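Long-range contacts in oxalate oxidase 1 (Hordeum vulgare, PDB 1FI2), which oxidises oxalate with molecular oxygen to carbon dioxide and hydrogen peroxide at a manganese site, and also shows superoxide dismutase activity: residues M74-F79 / E146-V151; G102-G107 / Q139-K144. All blocks are in the same frame, centred on the assembly; numbering follows the deposited sequence.

Contact 1. Residues M74-F79 / E146-V151; sequences MNRVDF and EAYMVV
In the five-stranded sheet of the cupin beta-jellyroll that carries the manganese ligand Glu-95, Asn-75, Val-77 and Phe-79 pair with Val-151, Met-149 and Ala-147 as antiparallel hydrogen-bonded pairs. Six backbone hydrogen bonds join them, the shortest Phe-79 N to Ala-147 O at 2.8 Å. On the face of Arg-76 and Tyr-148, the guanidinium lies flat over the phenol ring, planes 4° apart, with CZ of Arg-76 3.9 Å from the centre of the Tyr-148 ring. Arg-76 reaches it fully extended, CG anti to the backbone N (chi1 166°). Asp-78 fixes the rotation of the group side-on: NE of Arg-76 meets OD2 of Asp-78 at 3.0 Å, and NH2 bonds to OD1. A leucine in place of Arg-76 would probably leave the Asp-78 carboxylate without its charge partner and the Tyr-148 ring without its stacked cation. On the other face, CE of Met-149 sits 3.5 Å from CG2 of Val-77, while its sulfur stands at the edge of the Phe-79 ring. Asn-75, an oxalate-binding residue, sets ND2 3.2 Å from CG2 of Val-151. Strands 54-59 and 95-101 flank the pair, Gly-46 N also binds Asp-78 OD2, and Met-98 of a second subunit packs on Val-150.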
ATOM      1  N   MET A  74       4.574  -4.588 -19.495  1.00  3.84           N
ATOM      2  CA  MET A  74       4.765  -5.869 -20.156  1.00  4.19           C
ATOM      3  C   MET A  74       6.146  -5.964 -20.803  1.00  4.90           C
ATOM      4  O   MET A  74       6.922  -5.016 -20.848  1.00  4.68           O
ATOM      5  CB  MET A  74       3.768  -6.073 -21.303  1.00  4.77           C
ATOM      6  CG  MET A  74       2.312  -6.246 -20.940  1.00  5.85           C
ATOM      7  SD  MET A  74       1.243  -6.137 -22.386  1.00  6.61           S
ATOM      8  CE  MET A  74       1.214  -7.828 -22.929  1.00  7.31           C
ATOM      9  N   ASN A  75       6.422  -7.141 -21.363  1.00  5.49           N
ATOM     10  CA  ASN A  75       7.572  -7.303 -22.246  1.00  5.90           C
ATOM     11  C   ASN A  75       7.399  -8.584 -23.061  1.00  5.48           C
ATOM     12  O   ASN A  75       6.588  -9.437 -22.712  1.00  5.68           O
ATOM     13  CB  ASN A  75       8.897  -7.250 -21.529  1.00  7.49           C
ATOM     14  CG  ASN A  75       9.418  -8.399 -20.727  1.00  8.83           C
ATOM     15  OD1 ASN A  75      10.188  -8.170 -19.775  1.00 10.55           O
ATOM     16  ND2 ASN A  75       9.078  -9.642 -21.042  1.00  9.14           N
ATOM     17  N   ARG A  76       8.149  -8.669 -24.147  1.00  5.12           N
ATOM     18  CA  ARG A  76       8.156  -9.852 -25.002  1.00  5.03           C
ATOM     19  C   ARG A  76       9.564 -10.433 -25.013  1.00  4.78           C
ATOM     20  O   ARG A  76      10.538  -9.680 -24.904  1.00  4.60           O
ATOM     21  CB  ARG A  76       7.714  -9.477 -26.416  1.00  5.84           C
ATOM     22  CG  ARG A  76       7.990 -10.539 -27.466  1.00  6.12           C
ATOM     23  CD  ARG A  76       7.520 -10.093 -28.849  1.00  7.11           C
ATOM     24  NE  ARG A  76       7.830 -11.121 -29.836  1.00  8.05           N
ATOM     25  CZ  ARG A  76       7.104 -11.455 -30.894  1.00  8.60           C
ATOM     26  NH1 ARG A  76       5.958 -10.846 -31.159  1.00  9.26           N
ATOM     27  NH2 ARG A  76       7.531 -12.425 -31.695  1.00  9.14           N
ATOM     28  N   VAL A  77       9.697 -11.759 -24.954  1.00  3.99           N
ATOM     29  CA  VAL A  77      11.021 -12.376 -25.033  1.00  4.52           C
ATOM     30  C   VAL A  77      11.008 -13.437 -26.137  1.00  4.48           C
ATOM     31  O   VAL A  77      10.135 -14.303 -26.163  1.00  4.11           O
ATOM     32  CB  VAL A  77      11.516 -13.012 -23.725  1.00  4.04           C
ATOM     33  CG1 VAL A  77      12.974 -13.439 -23.854  1.00  4.58           C
ATOM     34  CG2 VAL A  77      11.384 -12.075 -22.528  1.00  4.21           C
ATOM     35  N   ASP A  78      11.952 -13.324 -27.066  1.00  4.94           N
ATOM     36  CA  ASP A  78      12.094 -14.274 -28.166  1.00  5.45           C
ATOM     37  C   ASP A  78      13.350 -15.112 -27.950  1.00  5.44           C
ATOM     38  O   ASP A  78      14.339 -14.617 -27.413  1.00  5.73           O
ATOM     39  CB  ASP A  78      12.173 -13.563 -29.517  1.00  5.80           C
ATOM     40  CG  ASP A  78      10.866 -12.887 -29.888  1.00  6.21           C
ATOM     41  OD1 ASP A  78       9.960 -13.588 -30.384  1.00  7.07           O
ATOM     42  OD2 ASP A  78      10.749 -11.667 -29.674  1.00  6.59           O
ATOM     43  N   PHE A  79      13.291 -16.401 -28.289  1.00  5.43           N
ATOM     44  CA  PHE A  79      14.388 -17.313 -28.031  1.00  6.04           C
ATOM     45  C   PHE A  79      14.805 -18.171 -29.226  1.00  6.64           C
ATOM     46  O   PHE A  79      13.987 -18.923 -29.757  1.00  7.27           O
ATOM     47  CB  PHE A  79      14.004 -18.309 -26.931  1.00  5.39           C
ATOM     48  CG  PHE A  79      13.529 -17.838 -25.599  1.00  4.88           C
ATOM     49  CD1 PHE A  79      14.374 -17.855 -24.494  1.00  4.67           C
ATOM     50  CD2 PHE A  79      12.227 -17.393 -25.421  1.00  4.83           C
ATOM     51  CE1 PHE A  79      13.927 -17.427 -23.260  1.00  4.52           C
ATOM     52  CE2 PHE A  79      11.778 -16.956 -24.192  1.00  5.15           C
ATOM     53  CZ  PHE A  79      12.633 -16.976 -23.107  1.00  5.00           C
ATOM     54  N   GLU A 146      12.131 -21.546 -32.961  1.00 13.49           N
ATOM     55  CA  GLU A 146      12.222 -20.303 -32.192  1.00 13.50           C
ATOM     56  C   GLU A 146      11.010 -20.232 -31.267  1.00 12.24           C
ATOM     57  O   GLU A 146       9.909 -20.605 -31.685  1.00 12.41           O
ATOM     58  CB  GLU A 146      12.233 -19.135 -33.166  1.00 15.11           C
ATOM     59  CG  GLU A 146      12.288 -17.748 -32.553  1.00 17.43           C
ATOM     60  CD  GLU A 146      12.129 -16.688 -33.632  1.00 18.65           C
ATOM     61  OE1 GLU A 146      11.268 -16.883 -34.518  1.00 19.98           O
ATOM     62  OE2 GLU A 146      12.857 -15.680 -33.584  1.00 19.41           O
ATOM     63  N   ALA A 147      11.194 -19.789 -30.029  1.00 10.45           N
ATOM     64  CA  ALA A 147      10.070 -19.702 -29.100  1.00  9.30           C
ATOM     65  C   ALA A 147       9.845 -18.254 -28.676  1.00  8.57           C
ATOM     66  O   ALA A 147      10.759 -17.440 -28.820  1.00  8.37           O
ATOM     67  CB  ALA A 147      10.317 -20.571 -27.877  1.00  9.12           C
ATOM     68  N   TYR A 148       8.632 -17.938 -28.218  1.00  8.44           N
ATOM     69  CA  TYR A 148       8.411 -16.577 -27.717  1.00  8.51           C
ATOM     70  C   TYR A 148       7.304 -16.567 -26.670  1.00  7.29           C
ATOM     71  O   TYR A 148       6.416 -17.417 -26.659  1.00  6.72           O
ATOM     72  CB  TYR A 148       8.201 -15.578 -28.828  1.00 10.91           C
ATOM     73  CG  TYR A 148       6.844 -15.213 -29.350  1.00 12.72           C
ATOM     74  CD1 TYR A 148       6.088 -14.207 -28.755  1.00 13.60           C
ATOM     75  CD2 TYR A 148       6.306 -15.838 -30.469  1.00 13.67           C
ATOM     76  CE1 TYR A 148       4.841 -13.854 -29.243  1.00 14.22           C
ATOM     77  CE2 TYR A 148       5.061 -15.500 -30.968  1.00 14.36           C
ATOM     78  CZ  TYR A 148       4.337 -14.504 -30.351  1.00 14.69           C
ATOM     79  OH  TYR A 148       3.094 -14.165 -30.841  1.00 15.55           O
ATOM     80  N   MET A 149       7.429 -15.626 -25.740  1.00  5.59           N
ATOM     81  CA  MET A 149       6.460 -15.443 -24.672  1.00  5.05           C
ATOM     82  C   MET A 149       6.198 -13.952 -24.466  1.00  4.64           C
ATOM     83  O   MET A 149       7.012 -13.112 -24.848  1.00  4.85           O
ATOM     84  CB  MET A 149       6.976 -16.036 -23.357  1.00  4.53           C
ATOM     85  CG  MET A 149       8.274 -15.418 -22.877  1.00  4.25           C
ATOM     86  SD  MET A 149       8.920 -16.133 -21.359  1.00  3.73           S
ATOM     87  CE  MET A 149      10.130 -14.893 -20.885  1.00  4.46           C
ATOM     88  N   VAL A 150       5.028 -13.619 -23.949  1.00  4.70           N
ATOM     89  CA  VAL A 150       4.665 -12.257 -23.574  1.00  4.78           C
ATOM     90  C   VAL A 150       4.276 -12.286 -22.095  1.00  4.80           C
ATOM     91  O   VAL A 150       3.465 -13.133 -21.711  1.00  5.00           O
ATOM     92  CB  VAL A 150       3.512 -11.694 -24.418  1.00  4.96           C
ATOM     93  CG1 VAL A 150       3.108 -10.313 -23.916  1.00  5.42           C
ATOM     94  CG2 VAL A 150       3.869 -11.611 -25.898  1.00  5.39           C
ATOM     95  N   VAL A 151       4.892 -11.437 -21.277  1.00  4.98           N
ATOM     96  CA  VAL A 151       4.614 -11.414 -19.849  1.00  4.83           C
ATOM     97  C   VAL A 151       4.134 -10.038 -19.391  1.00  5.01           C
ATOM     98  O   VAL A 151       4.400  -9.019 -20.028  1.00  5.00           O
ATOM     99  CB  VAL A 151       5.835 -11.825 -19.005  1.00  5.11           C
ATOM    100  CG1 VAL A 151       6.487 -13.115 -19.489  1.00  5.31           C
ATOM    101  CG2 VAL A 151       6.879 -10.716 -18.958  1.00  5.10           C
TER

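Contact 2. Residues G102-G107 / Q139-K144; sequences GELLVG and QFNVGK
This is an antiparallel strand pairing in the second sheet of the jellyroll, running out into a turn at the protein surface. Leu-105 and Phe-140 form the hydrogen-bonded pair, Leu-105 N to Phe-140 O and Phe-140 N to Leu-105 O both 2.8 Å. Beyond it, Val-142 N reaches Glu-103 O at 3.1 Å, where 139-144 has already left strand 137-141. Val-106 and Gln-139 lie side by side, CG2 of Val-106 3.9 Å from CG of Gln-139. A bend at chi2 (90°) turns OE1 of Gln-139 to ND2 of Asn-85, an oxalate-binding residue. On the face of Leu-105 and Phe-140, CB of Leu-105 also meets CG1 of Val-142, from the turn, at 3.9 Å. The turn is an Asx turn: chi1 of -175° swings the Asn-141 amide away from its own N, and OD1 accepts from Gly-143 N at 3.0 Å. A water also donates to this OD1 and accepts from Glu-103 N, while Asn-141 ND2 bonds to Thr-145 O. A second water joins OE2 of Glu-103 to Lys-144 N; OE1 of Glu-103 is in a salt bridge with Arg-124. Three direct backbone bonds thus carry the pairing, one past the strand end; two waters and the Asn-141 amide add polar links around the turn.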
ATOM      1  N   GLY A 102       6.443 -22.350 -29.347  1.00  7.65           N
ATOM      2  CA  GLY A 102       7.615 -23.108 -28.938  1.00  6.64           C
ATOM      3  C   GLY A 102       7.461 -23.796 -27.594  1.00  6.18           C
ATOM      4  O   GLY A 102       6.373 -23.940 -27.046  1.00  5.88           O
ATOM      5  N   GLU A 103       8.579 -24.330 -27.106  1.00  6.35           N
ATOM      6  CA  GLU A 103       8.641 -25.087 -25.867  1.00  6.74           C
ATOM      7  C   GLU A 103       9.702 -24.498 -24.940  1.00  5.88           C
ATOM      8  O   GLU A 103      10.893 -24.541 -25.262  1.00  5.25           O
ATOM      9  CB  GLU A 103       8.980 -26.554 -26.149  1.00  8.18           C
ATOM     10  CG  GLU A 103       8.070 -27.251 -27.143  1.00 10.02           C
ATOM     11  CD  GLU A 103       8.481 -28.675 -27.445  1.00 11.20           C
ATOM     12  OE1 GLU A 103       7.876 -29.591 -26.854  1.00 12.61           O
ATOM     13  OE2 GLU A 103       9.391 -28.876 -28.273  1.00 12.13           O
ATOM     14  N   LEU A 104       9.280 -23.940 -23.808  1.00  5.18           N
ATOM     15  CA  LEU A 104      10.225 -23.336 -22.881  1.00  4.63           C
ATOM     16  C   LEU A 104      10.270 -24.004 -21.510  1.00  4.14           C
ATOM     17  O   LEU A 104       9.243 -24.126 -20.835  1.00  3.81           O
ATOM     18  CB  LEU A 104       9.881 -21.859 -22.644  1.00  5.20           C
ATOM     19  CG  LEU A 104      10.022 -20.854 -23.778  1.00  5.85           C
ATOM     20  CD1 LEU A 104       9.470 -19.499 -23.340  1.00  6.35           C
ATOM     21  CD2 LEU A 104      11.471 -20.697 -24.213  1.00  6.06           C
ATOM     22  N   LEU A 105      11.472 -24.373 -21.078  1.00  3.42           N
ATOM     23  CA  LEU A 105      11.666 -24.846 -19.708  1.00  3.57           C
ATOM     24  C   LEU A 105      11.690 -23.581 -18.839  1.00  3.58           C
ATOM     25  O   LEU A 105      12.519 -22.692 -19.049  1.00  4.61           O
ATOM     26  CB  LEU A 105      12.957 -25.634 -19.517  1.00  3.56           C
ATOM     27  CG  LEU A 105      13.272 -26.043 -18.071  1.00  3.54           C
ATOM     28  CD1 LEU A 105      12.327 -27.138 -17.601  1.00  3.72           C
ATOM     29  CD2 LEU A 105      14.723 -26.472 -17.925  1.00  3.46           C
ATOM     30  N   VAL A 106      10.714 -23.457 -17.959  1.00  3.33           N
ATOM     31  CA  VAL A 106      10.586 -22.301 -17.078  1.00  3.63           C
ATOM     32  C   VAL A 106      10.927 -22.754 -15.658  1.00  3.59           C
ATOM     33  O   VAL A 106      10.309 -23.707 -15.180  1.00  4.14           O
ATOM     34  CB  VAL A 106       9.157 -21.732 -17.089  1.00  3.42           C
ATOM     35  CG1 VAL A 106       9.029 -20.548 -16.133  1.00  3.29           C
ATOM     36  CG2 VAL A 106       8.795 -21.245 -18.493  1.00  3.51           C
ATOM     37  N   GLY A 107      11.885 -22.084 -15.022  1.00  3.82           N
ATOM     38  CA  GLY A 107      12.239 -22.506 -13.654  1.00  3.07           C
ATOM     39  C   GLY A 107      12.128 -21.332 -12.685  1.00  3.54           C
ATOM     40  O   GLY A 107      12.505 -20.200 -12.987  1.00  4.09           O
ATOM     41  N   GLN A 139      14.370 -19.021 -18.134  1.00  3.38           N
ATOM     42  CA  GLN A 139      13.656 -19.715 -19.199  1.00  4.03           C
ATOM     43  C   GLN A 139      14.711 -20.275 -20.165  1.00  4.18           C
ATOM     44  O   GLN A 139      15.726 -19.627 -20.406  1.00  4.32           O
ATOM     45  CB  GLN A 139      12.644 -18.890 -19.975  1.00  4.68           C
ATOM     46  CG  GLN A 139      11.383 -18.487 -19.224  1.00  5.53           C
ATOM     47  CD  GLN A 139      11.565 -17.155 -18.518  1.00  6.27           C
ATOM     48  OE1 GLN A 139      12.298 -16.283 -19.001  1.00  6.13           O
ATOM     49  NE2 GLN A 139      10.927 -16.979 -17.368  1.00  6.83           N
ATOM     50  N   PHE A 140      14.482 -21.472 -20.683  1.00  4.48           N
ATOM     51  CA  PHE A 140      15.421 -22.123 -21.601  1.00  5.05           C
ATOM     52  C   PHE A 140      14.654 -22.775 -22.744  1.00  4.54           C
ATOM     53  O   PHE A 140      13.734 -23.559 -22.494  1.00  4.23           O
ATOM     54  CB  PHE A 140      16.240 -23.137 -20.806  1.00  5.36           C
ATOM     55  CG  PHE A 140      17.316 -23.872 -21.545  1.00  5.95           C
ATOM     56  CD1 PHE A 140      18.524 -23.264 -21.832  1.00  6.65           C
ATOM     57  CD2 PHE A 140      17.150 -25.203 -21.894  1.00  7.00           C
ATOM     58  CE1 PHE A 140      19.526 -23.942 -22.499  1.00  6.93           C
ATOM     59  CE2 PHE A 140      18.151 -25.894 -22.556  1.00  7.43           C
ATOM     60  CZ  PHE A 140      19.339 -25.261 -22.859  1.00  7.26           C
ATOM     61  N   ASN A 141      14.991 -22.453 -23.994  1.00  4.99           N
ATOM     62  CA  ASN A 141      14.287 -23.020 -25.143  1.00  5.50           C
ATOM     63  C   ASN A 141      14.736 -24.449 -25.421  1.00  6.08           C
ATOM     64  O   ASN A 141      15.829 -24.673 -25.939  1.00  6.68           O
ATOM     65  CB  ASN A 141      14.486 -22.130 -26.372  1.00  5.40           C
ATOM     66  CG  ASN A 141      13.688 -22.579 -27.580  1.00  5.50           C
ATOM     67  OD1 ASN A 141      12.967 -23.574 -27.523  1.00  6.01           O
ATOM     68  ND2 ASN A 141      13.810 -21.851 -28.685  1.00  5.46           N
ATOM     69  N   VAL A 142      13.854 -25.410 -25.147  1.00  6.28           N
ATOM     70  CA  VAL A 142      14.185 -26.819 -25.307  1.00  7.35           C
ATOM     71  C   VAL A 142      13.654 -27.402 -26.611  1.00  8.33           C
ATOM     72  O   VAL A 142      13.854 -28.591 -26.876  1.00  8.40           O
ATOM     73  CB  VAL A 142      13.660 -27.684 -24.141  1.00  7.21           C
ATOM     74  CG1 VAL A 142      14.289 -27.259 -22.823  1.00  7.28           C
ATOM     75  CG2 VAL A 142      12.141 -27.635 -24.064  1.00  7.79           C
ATOM     76  N   GLY A 143      12.988 -26.582 -27.413  1.00  8.80           N
ATOM     77  CA  GLY A 143      12.445 -27.036 -28.688  1.00 10.62           C
ATOM     78  C   GLY A 143      13.451 -26.809 -29.812  1.00 11.43           C
ATOM     79  O   GLY A 143      14.527 -26.254 -29.597  1.00 11.68           O
ATOM     80  N   LYS A 144      13.084 -27.224 -31.022  1.00 12.98           N
ATOM     81  CA  LYS A 144      13.961 -27.066 -32.175  1.00 14.01           C
ATOM     82  C   LYS A 144      13.624 -25.809 -32.971  1.00 14.38           C
ATOM     83  O   LYS A 144      14.302 -25.484 -33.945  1.00 14.96           O
ATOM     84  CB  LYS A 144      13.887 -28.267 -33.113  1.00 15.03           C
ATOM     85  CG  LYS A 144      14.137 -29.636 -32.512  1.00 15.75           C
ATOM     86  CD  LYS A 144      14.648 -30.590 -33.588  1.00 16.38           C
ATOM     87  CE  LYS A 144      14.218 -32.023 -33.343  1.00 16.49           C
ATOM     88  NZ  LYS A 144      15.135 -33.004 -33.993  1.00 16.07           N
TER
HETATM   89  O   HOH W   1      10.714 -24.074 -29.105  1.00  8.68           O
HETATM   90  O   HOH W   2      10.082 -27.976 -30.948  1.00 26.22           O

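Contact 1 is largely buried, whereas contact 2 is partly exposed and runs out to a solvated turn. Both reach toward the manganese, contact 1 through Val-151 and contact 2 through Gln-139. They belong to the two facing sheets of one jellyroll; strand 147-153 is the next after 137-141, past the turn at 142-146. Between the sheets, Leu-104 CD1 packs 3.5 Å from Phe-79 CE2, and Gln-139 lies against Met-149. A weak hydrogen bond from Asn-141 ND2 to Phe-79 O ties the contacts together. To its backbone bonds contact 1 adds an arginine paired with Asp-78 in its own strand and stacked on Tyr-148 of the partner; contact 2 adds an Asx turn inside 139-144 and two water bridges.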